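PDB 4WV3: anthranilate-CoA ligase from Stigmatella aurantiaca, which is an AMP-binding enzyme of the ANL superfamily, built from a large N-terminal part and a smaller C-terminal domain. Local coordinates for residues R211-L215 with G225-I229. Numbering follows the deposited sequence.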
ATOM      1  N   ARG A 211      -0.634  13.016  14.151  1.00 20.22           N
ATOM      2  CA  ARG A 211      -1.696  13.125  13.161  1.00 16.00           C
ATOM      3  C   ARG A 211      -1.182  12.604  11.826  1.00 16.31           C
ATOM      4  O   ARG A 211      -0.250  13.163  11.251  1.00 15.78           O
ATOM      5  CB  ARG A 211      -2.160  14.572  13.020  1.00 15.00           C
ATOM      6  CG  ARG A 211      -3.162  14.795  11.898  1.00 19.60           C
ATOM      7  CD  ARG A 211      -3.719  16.206  11.947  1.00 20.67           C
ATOM      8  NE  ARG A 211      -4.374  16.477  13.222  1.00 28.07           N
ATOM      9  CZ  ARG A 211      -4.843  17.665  13.585  1.00 24.37           C
ATOM     10  NH1 ARG A 211      -4.729  18.704  12.770  1.00 27.45           N
ATOM     11  NH2 ARG A 211      -5.425  17.815  14.767  1.00 22.35           N
ATOM     12  N   THR A 212      -1.787  11.526  11.340  1.00 14.18           N
ATOM     13  CA  THR A 212      -1.305  10.863  10.134  1.00 12.83           C
ATOM     14  C   THR A 212      -1.953  11.390   8.860  1.00 12.44           C
ATOM     15  O   THR A 212      -3.081  11.883   8.875  1.00 11.48           O
ATOM     16  CB  THR A 212      -1.530   9.339  10.199  1.00 12.84           C
ATOM     17  OG1 THR A 212      -2.927   9.069  10.377  1.00  8.30           O
ATOM     18  CG2 THR A 212      -0.743   8.727  11.348  1.00  9.57           C
ATOM     19  N   PHE A 213      -1.220  11.282   7.758  1.00 14.85           N
ATOM     20  CA  PHE A 213      -1.749  11.588   6.436  1.00 16.57           C
ATOM     21  C   PHE A 213      -1.033  10.747   5.389  1.00 18.20           C
ATOM     22  O   PHE A 213       0.170  10.893   5.175  1.00 19.67           O
ATOM     23  CB  PHE A 213      -1.609  13.078   6.116  1.00 17.32           C
ATOM     24  CG  PHE A 213      -1.897  13.417   4.679  1.00 18.02           C
ATOM     25  CD1 PHE A 213      -3.068  12.993   4.073  1.00 19.94           C
ATOM     26  CD2 PHE A 213      -0.998  14.168   3.938  1.00 16.28           C
ATOM     27  CE1 PHE A 213      -3.334  13.302   2.750  1.00 18.35           C
ATOM     28  CE2 PHE A 213      -1.259  14.483   2.616  1.00 20.06           C
ATOM     29  CZ  PHE A 213      -2.429  14.050   2.022  1.00 22.70           C
ATOM     30  N   ALA A 214      -1.782   9.859   4.746  1.00 18.00           N
ATOM     31  CA  ALA A 214      -1.221   8.989   3.723  1.00 15.50           C
ATOM     32  C   ALA A 214      -1.808   9.306   2.359  1.00 16.80           C
ATOM     33  O   ALA A 214      -3.022   9.449   2.213  1.00 15.01           O
ATOM     34  CB  ALA A 214      -1.469   7.534   4.071  1.00 13.93           C
ATOM     35  N   LEU A 215      -0.941   9.421   1.359  1.00 19.18           N
ATOM     36  CA  LEU A 215      -1.395   9.564  -0.014  1.00 20.38           C
ATOM     37  C   LEU A 215      -1.971   8.227  -0.463  1.00 14.65           C
ATOM     38  O   LEU A 215      -2.852   8.171  -1.320  1.00 13.53           O
ATOM     39  CB  LEU A 215      -0.244   9.992  -0.925  1.00 14.84           C
ATOM     40  CG  LEU A 215      -0.615  10.289  -2.378  1.00 17.67           C
ATOM     41  CD1 LEU A 215      -1.754  11.294  -2.435  1.00 17.94           C
ATOM     42  CD2 LEU A 215       0.591  10.797  -3.149  1.00 13.30           C
ATOM     43  N   GLY A 225      -3.658   0.726   7.371  1.00 14.68           N
ATOM     44  CA  GLY A 225      -3.002   0.689   8.662  1.00 12.11           C
ATOM     45  C   GLY A 225      -2.440   2.043   9.048  1.00 15.51           C
ATOM     46  O   GLY A 225      -2.828   2.620  10.063  1.00 17.56           O
ATOM     47  N   GLY A 226      -1.537   2.558   8.220  1.00 13.74           N
ATOM     48  CA  GLY A 226      -0.821   3.785   8.519  1.00 11.32           C
ATOM     49  C   GLY A 226      -1.665   5.030   8.718  1.00 12.48           C
ATOM     50  O   GLY A 226      -1.290   5.915   9.483  1.00 15.74           O
ATOM     51  N   ASN A 227      -2.808   5.103   8.040  1.00 13.71           N
ATOM     52  CA  ASN A 227      -3.624   6.314   8.066  1.00  9.70           C
ATOM     53  C   ASN A 227      -5.004   6.114   8.690  1.00  8.57           C
ATOM     54  O   ASN A 227      -5.911   6.915   8.471  1.00  9.07           O
ATOM     55  CB  ASN A 227      -3.768   6.883   6.651  1.00 13.10           C
ATOM     56  CG  ASN A 227      -4.076   8.373   6.643  1.00 16.87           C
ATOM     57  OD1 ASN A 227      -3.832   9.077   7.622  1.00 14.51           O
ATOM     58  ND2 ASN A 227      -4.612   8.859   5.528  1.00 17.50           N
ATOM     59  N   LEU A 228      -5.157   5.055   9.478  1.00 11.22           N
ATOM     60  CA  LEU A 228      -6.433   4.783  10.130  1.00 12.15           C
ATOM     61  C   LEU A 228      -6.290   3.843  11.322  1.00 15.84           C
ATOM     62  O   LEU A 228      -6.478   4.246  12.470  1.00 18.55           O
ATOM     63  CB  LEU A 228      -7.433   4.204   9.125  1.00 12.65           C
ATOM     64  CG  LEU A 228      -8.882   4.678   9.259  1.00 14.79           C
ATOM     65  CD1 LEU A 228      -9.805   3.837   8.391  1.00 15.77           C
ATOM     66  CD2 LEU A 228      -9.327   4.642  10.713  1.00 13.79           C
ATOM     67  N   ILE A 229      -5.961   2.588  11.041  1.00 14.60           N
ATOM     68  CA  ILE A 229      -5.858   1.567  12.077  1.00 14.97           C
ATOM     69  C   ILE A 229      -4.764   1.883  13.092  1.00 14.96           C
ATOM     70  O   ILE A 229      -4.989   1.810  14.301  1.00 16.93           O
ATOM     71  CB  ILE A 229      -5.599   0.177  11.467  1.00 13.14           C
ATOM     72  CG1 ILE A 229      -6.673  -0.156  10.430  1.00 15.47           C
ATOM     73  CG2 ILE A 229      -5.553  -0.885  12.555  1.00 10.60           C
ATOM     74  CD1 ILE A 229      -8.084  -0.124  10.981  1.00 11.67           C
TER
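The carboxamide of Asn227 lies with one face against the backbone of strand 211-214: Ala214 N sits over that face, 3.3 Å from Asn227 CG, and Phe213 N lies further along the same side. Thr212 OG1 and Thr212 O approach the outer end of the amide instead. With CG anti to the backbone N (chi1 -156°), the amide leaves the helix and reaches the strand. Nearer the helix, the CB of Asn227 packs on the methyl of Ala214, Asn227 CB to Ala214 CB being 3.5 Å.

These elements open a beta-alpha-beta unit of the AMP-binding fold: strand 211-214 leads into helix 221-234, which runs back obliquely over one face of the sheet and leads into the parallel strand 237-239. Locally the helix axis passes 7.2 Å from the strand axis, at 131° between their N-to-C directions. Asn227 also touches Cys238 of that next strand and Leu240 just beyond it, and Thr212 OG1 makes a weak hydrogen bond to Ser237 O.

One residue earlier in the helix, the carbonyl of Gly226 meets Thr212, whose methyl rests on it at 3.4 Å from Thr212 CG2 to Gly226 O. Phe213 points the other way, to the opposite side of the sheet, where its ring meets Phe263 and packs on Val251 and Ile255 of helix 248-258.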